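PDB 1M1F: Kid toxin protein from Escherichia coli, which is the toxin of a plasmid-borne type II toxin-antitoxin system, probably acting as an endoribonuclease, and kills daughter cells that lose the plasmid. Local coordinates for residues R23-V28 and I80-R85; V9-D12 and E18-G21; A31-N34 and P40-V43. One frame throughout, in Å; residues are numbered along the deposited sequence.

Contacts 1 and 3 are buried, while contact 2 lies partly open to solvent in the loop beyond the ends of strands 5-10 and 22-27. All three reach the same antiparallel sheet: contact 1 sets helix 82-85 against strand 22-27, contact 2 closes the loop between strands 5-10 and 22-27, and contact 3 holds helix 31-37 beside the start of strand 41-46. Chemistry follows place. Contact 1 is purely apolar across its segments, contact 2 rests on hydrogen bonds, and contact 3 mixes an aromatic ring with a buried amide. The centres of contacts 1 and 3 are about 9 Å apart, and backbone bonds of Leu26 to Val43 and of Val28 to Val41 connect the two.

Contact 1. Residues R23-V28 and I80-R85; sequences RPVLIV and IDMKAR
Met82, on a short helical turn, reaches across to Val25 and Ile27 on strand 22-27, part of the SH3-like sheet of PemK/MazF toxins. Its CB does not touch the strand but faces the ring of Pro40. From CG the chain bends twice, at chi2 (75°) and again at chi3 (80°), and this double bend folds the thioether back toward the sheet. SD settles 4.0 Å from Ile80 CD1 and against the side chain of Val9. The terminal methyl does all the touching across the contact: Met82 CE is 4.0 Å from Val25 CG2 and 4.1 Å from Ile27 CD1, with a methyl of Val42 also close by. Val25 and Met82 run past each other in opposite senses. Ile27 approaches at a slant, and with its CG1 turned anti to its carbonyl carbon its CD1 leans in from the flank. Ile80 CD1 packs beside the methionine and comes 4.6 Å from Val25 CG2. Trp7 on strand 5-10 and Met1 each touch both Ile27 and Met82. The contact thus joins one face of the sheet to the helical turn that follows strand 71-79, by apolar packing with no hydrogen bond between the two segments. The turn itself is fixed at its start by Asp81 in the N-cap position, whose OD2 accepts from His17 N of the second subunit. The other oxygen caps the helix: Ala84 N donates to Asp81 OD1 over 2.9 Å in a nearly straight bond, with the donor 62° out of the carboxylate plane.

Contact 2. Residues V9-D12 and E18-G21; sequences VSLD and EQQG
Leu11 and Asp12 present their side chains to Gly21 in different ways, and between them they close the loop that joins strands 5-10 and 22-27 of a beta hairpin. The leucine points toward residues 18-21: its CB lies 3.4 Å from Gly21 O, and farther out Leu11 CD1 packs 4.3 Å from Gln19 CG. The same glycine carbonyl accepts Leu11 N at 2.9 Å, the donor standing 37° above the carbonyl plane, so the leucine's backbone and the base of its side chain both meet one oxygen. Asp12 instead brings its carboxylate round to the glycine N-H. With CG anti to its carbonyl carbon (chi1 -64°), OD1 takes Gly21 N at 2.9 Å along an almost straight bond that arrives from above the carboxylate plane, while OD2 lies 3.4 Å from Gly21 CA. The CB of Gln20 points away from residues 9-12, yet Gln20 CB and CA both lie 3.8 Å from Asp12 OD1. Arg85 NH1 bonds to the backbone oxygens of Ser10 and Asp12, at the end of strand 5-10 and just beyond it, and Glu18 forms a salt bridge with Arg85 of the second subunit. Gly21 is thus held through both its N-H and its C=O; the carboxylate charge probably strengthens the first of these bonds, fixing the peptide where the chain turns back into strand 22-27.

Contact 3. Residues A31-N34 and P40-V43; sequences AAFN and PVVV
Asn34 OD1, buried against Pro40, is gripped by the hydroxyl of Thr29 through a hydrogen bond and at the same time rests on the proline, 3.4 Å from Pro40 CB and equally close to Pro40 CA. The amide reaches this place because CG is turned anti to the carbonyl carbon of Asn34 (chi1 -60°), and the two side chains cross at about a right angle. Asn34 ND2 bonds to the backbone oxygen of Met1, so bonds at both ends of the amide fix its rotation. Thr29 OG1 also accepts Val41 N, so the threonine hydroxyl bonds both the helix side chain and the start of the strand. Beside these bonds lies Phe33, one position earlier on the helix, whose CG anti to the backbone N (chi1 178°) carries the ring out toward Pro40 and Val41. The ring turns an edge to Pro40, just before the strand: Phe33 CE1 is 4.4 Å from Pro40 CA, near the ring plane. Phe33 CZ lies 4.4 Å from Val41 CG2, which comes at an oblique angle. On the second subunit, Phe57 meets the Phe33 ring with its plane at about 85°, and Pro77 packs on Val41, so the contact borders the dimer interface. Helix 31-37 links the neighbouring antiparallel strands 22-27 and 41-46, packing its Phe33 and Asn34 onto the start of the second, a helical insertion in the SH3-like fold of this PemK/MazF toxin.

Contact 1. Residues R23-V28 and I80-R85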
loop_
_atom_site.group_PDB
_atom_site.type_symbol
_atom_site.label_atom_id
_atom_site.label_comp_id
_atom_site.label_asym_id
_atom_site.label_seq_id
_atom_site.Cartn_x
_atom_site.Cartn_y
_atom_site.Cartn_z
ATOM N N ARG A 23 0.515 15.390 -5.171
ATOM C CA ARG A 23 -0.475 15.032 -6.168
ATOM C C ARG A 23 -1.723 14.500 -5.498
ATOM O O ARG A 23 -1.736 14.202 -4.305
ATOM C CB ARG A 23 0.103 13.973 -7.107
ATOM C CG ARG A 23 0.434 12.666 -6.424
ATOM C CD ARG A 23 1.064 11.632 -7.338
ATOM N NE ARG A 23 2.277 12.116 -7.989
ATOM C CZ ARG A 23 2.366 12.485 -9.262
ATOM N NH1 ARG A 23 1.318 12.429 -10.077
ATOM N NH2 ARG A 23 3.526 12.917 -9.736
ATOM N N PRO A 24 -2.792 14.389 -6.270
ATOM C CA PRO A 24 -4.020 13.797 -5.750
ATOM C C PRO A 24 -3.798 12.320 -5.484
ATOM O O PRO A 24 -3.065 11.647 -6.224
ATOM C CB PRO A 24 -5.029 13.990 -6.891
ATOM C CG PRO A 24 -4.394 14.941 -7.835
ATOM C CD PRO A 24 -2.932 14.810 -7.669
ATOM N N VAL A 25 -4.412 11.854 -4.410
ATOM C CA VAL A 25 -4.421 10.441 -4.067
ATOM C C VAL A 25 -5.851 10.047 -3.714
ATOM O O VAL A 25 -6.643 10.881 -3.261
ATOM C CB VAL A 25 -3.456 10.074 -2.903
ATOM C CG1 VAL A 25 -2.031 10.510 -3.206
ATOM C CG2 VAL A 25 -3.934 10.647 -1.597
ATOM N N LEU A 26 -6.189 8.787 -3.955
ATOM C CA LEU A 26 -7.523 8.260 -3.689
ATOM C C LEU A 26 -7.503 7.375 -2.456
ATOM O O LEU A 26 -6.701 6.448 -2.380
ATOM C CB LEU A 26 -8.002 7.454 -4.898
ATOM C CG LEU A 26 -9.376 6.788 -4.807
ATOM C CD1 LEU A 26 -10.463 7.844 -4.643
ATOM C CD2 LEU A 26 -9.630 5.930 -6.029
ATOM N N ILE A 27 -8.382 7.643 -1.495
ATOM C CA ILE A 27 -8.438 6.850 -0.269
ATOM C C ILE A 27 -9.121 5.514 -0.523
ATOM O O ILE A 27 -10.235 5.448 -1.038
ATOM C CB ILE A 27 -9.134 7.644 0.866
ATOM C CG1 ILE A 27 -8.316 8.915 1.182
ATOM C CG2 ILE A 27 -9.305 6.767 2.115
ATOM C CD1 ILE A 27 -8.783 9.744 2.377
ATOM N N VAL A 28 -8.422 4.444 -0.163
ATOM C CA VAL A 28 -8.886 3.068 -0.337
ATOM C C VAL A 28 -9.628 2.513 0.878
ATOM O O VAL A 28 -10.583 1.756 0.736
ATOM C CB VAL A 28 -7.660 2.148 -0.618
ATOM C CG1 VAL A 28 -8.028 0.667 -0.636
ATOM C CG2 VAL A 28 -6.994 2.552 -1.925
ATOM N N ILE A 80 -0.275 6.187 4.442
ATOM C CA ILE A 80 0.311 7.486 4.785
ATOM C C ILE A 80 -0.388 8.147 5.957
ATOM O O ILE A 80 -1.572 7.933 6.209
ATOM C CB ILE A 80 0.317 8.460 3.555
ATOM C CG1 ILE A 80 -1.101 8.752 3.055
ATOM C CG2 ILE A 80 1.193 7.904 2.426
ATOM C CD1 ILE A 80 -1.165 9.904 2.042
ATOM N N ASP A 81 0.378 8.969 6.666
ATOM C CA ASP A 81 -0.170 9.774 7.736
ATOM C C ASP A 81 -0.624 11.063 7.064
ATOM O O ASP A 81 0.157 11.992 6.875
ATOM C CB ASP A 81 0.897 10.039 8.789
ATOM C CG ASP A 81 0.352 10.722 10.013
ATOM O OD1 ASP A 81 -0.667 11.447 9.906
ATOM O OD2 ASP A 81 0.900 10.579 11.127
ATOM N N MET A 82 -1.884 11.082 6.642
ATOM C CA MET A 82 -2.437 12.215 5.903
ATOM C C MET A 82 -2.367 13.514 6.686
ATOM O O MET A 82 -2.044 14.557 6.123
ATOM C CB MET A 82 -3.887 11.929 5.509
ATOM C CG MET A 82 -4.464 12.940 4.520
ATOM S SD MET A 82 -3.865 12.762 2.793
ATOM C CE MET A 82 -4.966 11.306 2.220
ATOM N N LYS A 83 -2.674 13.433 7.974
ATOM C CA LYS A 83 -2.655 14.599 8.838
ATOM C C LYS A 83 -1.234 15.141 8.972
ATOM O O LYS A 83 -0.996 16.333 8.764
ATOM C CB LYS A 83 -3.240 14.252 10.189
ATOM N N ALA A 84 -0.270 14.275 9.274
ATOM C CA ALA A 84 1.109 14.734 9.399
ATOM C C ALA A 84 1.612 15.331 8.098
ATOM O O ALA A 84 2.361 16.307 8.103
ATOM C CB ALA A 84 2.023 13.604 9.837
ATOM N N ARG A 85 1.201 14.758 6.974
ATOM C CA ARG A 85 1.649 15.256 5.690
ATOM C C ARG A 85 0.903 16.520 5.227
ATOM O O ARG A 85 1.289 17.116 4.241
ATOM C CB ARG A 85 1.517 14.166 4.624
ATOM C CG ARG A 85 2.567 13.067 4.726
ATOM C CD ARG A 85 2.437 11.944 3.681
ATOM N NE ARG A 85 3.513 10.981 3.877
ATOM C CZ ARG A 85 4.719 11.061 3.333
ATOM N NH1 ARG A 85 5.023 12.017 2.467
ATOM N NH2 ARG A 85 5.638 10.168 3.655
#

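Contact 2. Residues V9-D12 and E18-G21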
loop_
_atom_site.group_PDB
_atom_site.type_symbol
_atom_site.label_atom_id
_atom_site.label_comp_id
_atom_site.label_asym_id
_atom_site.label_seq_id
_atom_site.Cartn_x
_atom_site.Cartn_y
_atom_site.Cartn_z
ATOM N N VAL A 9 -1.839 15.686 -1.593
ATOM C CA VAL A 9 -0.848 15.468 -0.546
ATOM C C VAL A 9 0.539 15.228 -1.116
ATOM O O VAL A 9 0.688 14.685 -2.211
ATOM C CB VAL A 9 -1.292 14.267 0.359
ATOM C CG1 VAL A 9 -1.264 12.930 -0.401
ATOM C CG2 VAL A 9 -0.470 14.212 1.648
ATOM N N SER A 10 1.554 15.654 -0.359
ATOM C CA SER A 10 2.940 15.359 -0.699
ATOM C C SER A 10 3.299 13.921 -0.372
ATOM O O SER A 10 3.116 13.475 0.753
ATOM C CB SER A 10 3.897 16.275 0.059
ATOM O OG SER A 10 5.239 15.950 -0.281
ATOM N N LEU A 11 3.825 13.224 -1.368
ATOM C CA LEU A 11 4.312 11.855 -1.202
ATOM C C LEU A 11 5.822 11.801 -0.979
ATOM O O LEU A 11 6.387 10.723 -0.791
ATOM C CB LEU A 11 3.974 11.047 -2.453
ATOM C CG LEU A 11 2.484 10.856 -2.749
ATOM C CD1 LEU A 11 2.270 10.111 -4.059
ATOM C CD2 LEU A 11 1.821 10.126 -1.596
ATOM N N ASP A 12 6.474 12.958 -0.989
ATOM C CA ASP A 12 7.927 13.018 -0.855
ATOM C C ASP A 12 8.344 12.932 0.612
ATOM O O ASP A 12 7.546 13.214 1.502
ATOM C CB ASP A 12 8.456 14.317 -1.478
ATOM C CG ASP A 12 8.211 14.402 -2.979
ATOM O OD1 ASP A 12 8.340 13.389 -3.706
ATOM O OD2 ASP A 12 7.885 15.480 -3.535
ATOM N N GLU A 18 9.803 4.972 -7.095
ATOM C CA GLU A 18 8.593 5.287 -6.337
ATOM C C GLU A 18 7.915 6.552 -6.850
ATOM O O GLU A 18 8.578 7.508 -7.229
ATOM C CB GLU A 18 8.931 5.435 -4.853
ATOM C CG GLU A 18 9.303 4.109 -4.195
ATOM C CD GLU A 18 10.086 4.247 -2.902
ATOM O OE1 GLU A 18 10.134 5.348 -2.308
ATOM O OE2 GLU A 18 10.668 3.230 -2.469
ATOM N N GLN A 19 6.588 6.549 -6.870
ATOM C CA GLN A 19 5.829 7.702 -7.317
ATOM C C GLN A 19 6.205 8.915 -6.471
ATOM O O GLN A 19 6.174 8.857 -5.244
ATOM C CB GLN A 19 4.333 7.420 -7.213
ATOM C CG GLN A 19 3.479 8.501 -7.850
ATOM C CD GLN A 19 3.678 8.597 -9.351
ATOM O OE1 GLN A 19 4.024 9.660 -9.869
ATOM N NE2 GLN A 19 3.474 7.493 -10.048
ATOM N N GLN A 20 6.544 10.014 -7.143
ATOM C CA GLN A 20 6.997 11.237 -6.482
ATOM C C GLN A 20 5.961 12.353 -6.514
ATOM O O GLN A 20 4.937 12.260 -7.199
ATOM C CB GLN A 20 8.251 11.797 -7.179
ATOM C CG GLN A 20 9.325 10.782 -7.537
ATOM C CD GLN A 20 10.588 11.428 -8.102
ATOM O OE1 GLN A 20 11.677 10.845 -8.035
ATOM N NE2 GLN A 20 10.446 12.628 -8.661
ATOM N N GLY A 21 6.250 13.409 -5.762
ATOM C CA GLY A 21 5.510 14.657 -5.857
ATOM C C GLY A 21 4.317 14.874 -4.952
ATOM O O GLY A 21 3.890 14.002 -4.197
#

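Contact 3. Residues A31-N34 and P40-V43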
loop_
_atom_site.group_PDB
_atom_site.type_symbol
_atom_site.label_atom_id
_atom_site.label_comp_id
_atom_site.label_asym_id
_atom_site.label_seq_id
_atom_site.Cartn_x
_atom_site.Cartn_y
_atom_site.Cartn_z
ATOM N N ALA A 31 -13.842 4.776 6.446
ATOM C CA ALA A 31 -13.812 5.765 7.510
ATOM C C ALA A 31 -13.363 5.234 8.874
ATOM O O ALA A 31 -12.535 5.860 9.527
ATOM C CB ALA A 31 -15.188 6.404 7.636
ATOM N N ALA A 32 -13.930 4.117 9.317
ATOM C CA ALA A 32 -13.602 3.594 10.651
ATOM C C ALA A 32 -12.102 3.281 10.761
ATOM O O ALA A 32 -11.439 3.650 11.728
ATOM C CB ALA A 32 -14.447 2.376 10.977
ATOM N N PHE A 33 -11.568 2.630 9.736
ATOM C CA PHE A 33 -10.148 2.322 9.657
ATOM C C PHE A 33 -9.314 3.597 9.684
ATOM O O PHE A 33 -8.353 3.714 10.426
ATOM C CB PHE A 33 -9.910 1.530 8.372
ATOM C CG PHE A 33 -8.462 1.170 8.096
ATOM C CD1 PHE A 33 -7.543 2.122 7.686
ATOM C CD2 PHE A 33 -8.051 -0.150 8.189
ATOM C CE1 PHE A 33 -6.242 1.760 7.403
ATOM C CE2 PHE A 33 -6.751 -0.513 7.912
ATOM C CZ PHE A 33 -5.846 0.435 7.527
ATOM N N ASN A 34 -9.707 4.588 8.900
ATOM C CA ASN A 34 -8.940 5.816 8.811
ATOM C C ASN A 34 -8.939 6.582 10.127
ATOM O O ASN A 34 -7.931 7.154 10.519
ATOM C CB ASN A 34 -9.503 6.686 7.692
ATOM C CG ASN A 34 -9.450 5.990 6.357
ATOM O OD1 ASN A 34 -8.556 5.165 6.128
ATOM N ND2 ASN A 34 -10.400 6.293 5.473
ATOM N N PRO A 40 -4.479 6.132 6.599
ATOM C CA PRO A 40 -5.221 5.602 5.455
ATOM C C PRO A 40 -4.300 4.983 4.414
ATOM O O PRO A 40 -3.150 5.389 4.260
ATOM C CB PRO A 40 -5.887 6.851 4.866
ATOM C CG PRO A 40 -5.000 7.962 5.311
ATOM C CD PRO A 40 -4.629 7.594 6.716
ATOM N N VAL A 41 -4.830 3.998 3.701
ATOM C CA VAL A 41 -4.169 3.469 2.529
ATOM C C VAL A 41 -4.732 4.228 1.322
ATOM O O VAL A 41 -5.948 4.383 1.183
ATOM C CB VAL A 41 -4.398 1.946 2.361
ATOM C CG1 VAL A 41 -3.684 1.454 1.116
ATOM C CG2 VAL A 41 -3.919 1.204 3.596
ATOM N N VAL A 42 -3.835 4.703 0.466
ATOM C CA VAL A 42 -4.192 5.487 -0.705
ATOM C C VAL A 42 -3.494 4.959 -1.949
ATOM O O VAL A 42 -2.502 4.233 -1.863
ATOM C CB VAL A 42 -3.802 6.997 -0.522
ATOM C CG1 VAL A 42 -4.303 7.520 0.803
ATOM C CG2 VAL A 42 -2.297 7.202 -0.637
ATOM N N VAL A 43 -4.035 5.316 -3.112
ATOM C CA VAL A 43 -3.362 5.062 -4.386
ATOM C C VAL A 43 -3.233 6.404 -5.118
ATOM O O VAL A 43 -4.147 7.239 -5.077
ATOM C CB VAL A 43 -4.069 4.006 -5.251
ATOM C CG1 VAL A 43 -3.790 2.619 -4.707
ATOM C CG2 VAL A 43 -5.568 4.258 -5.360
#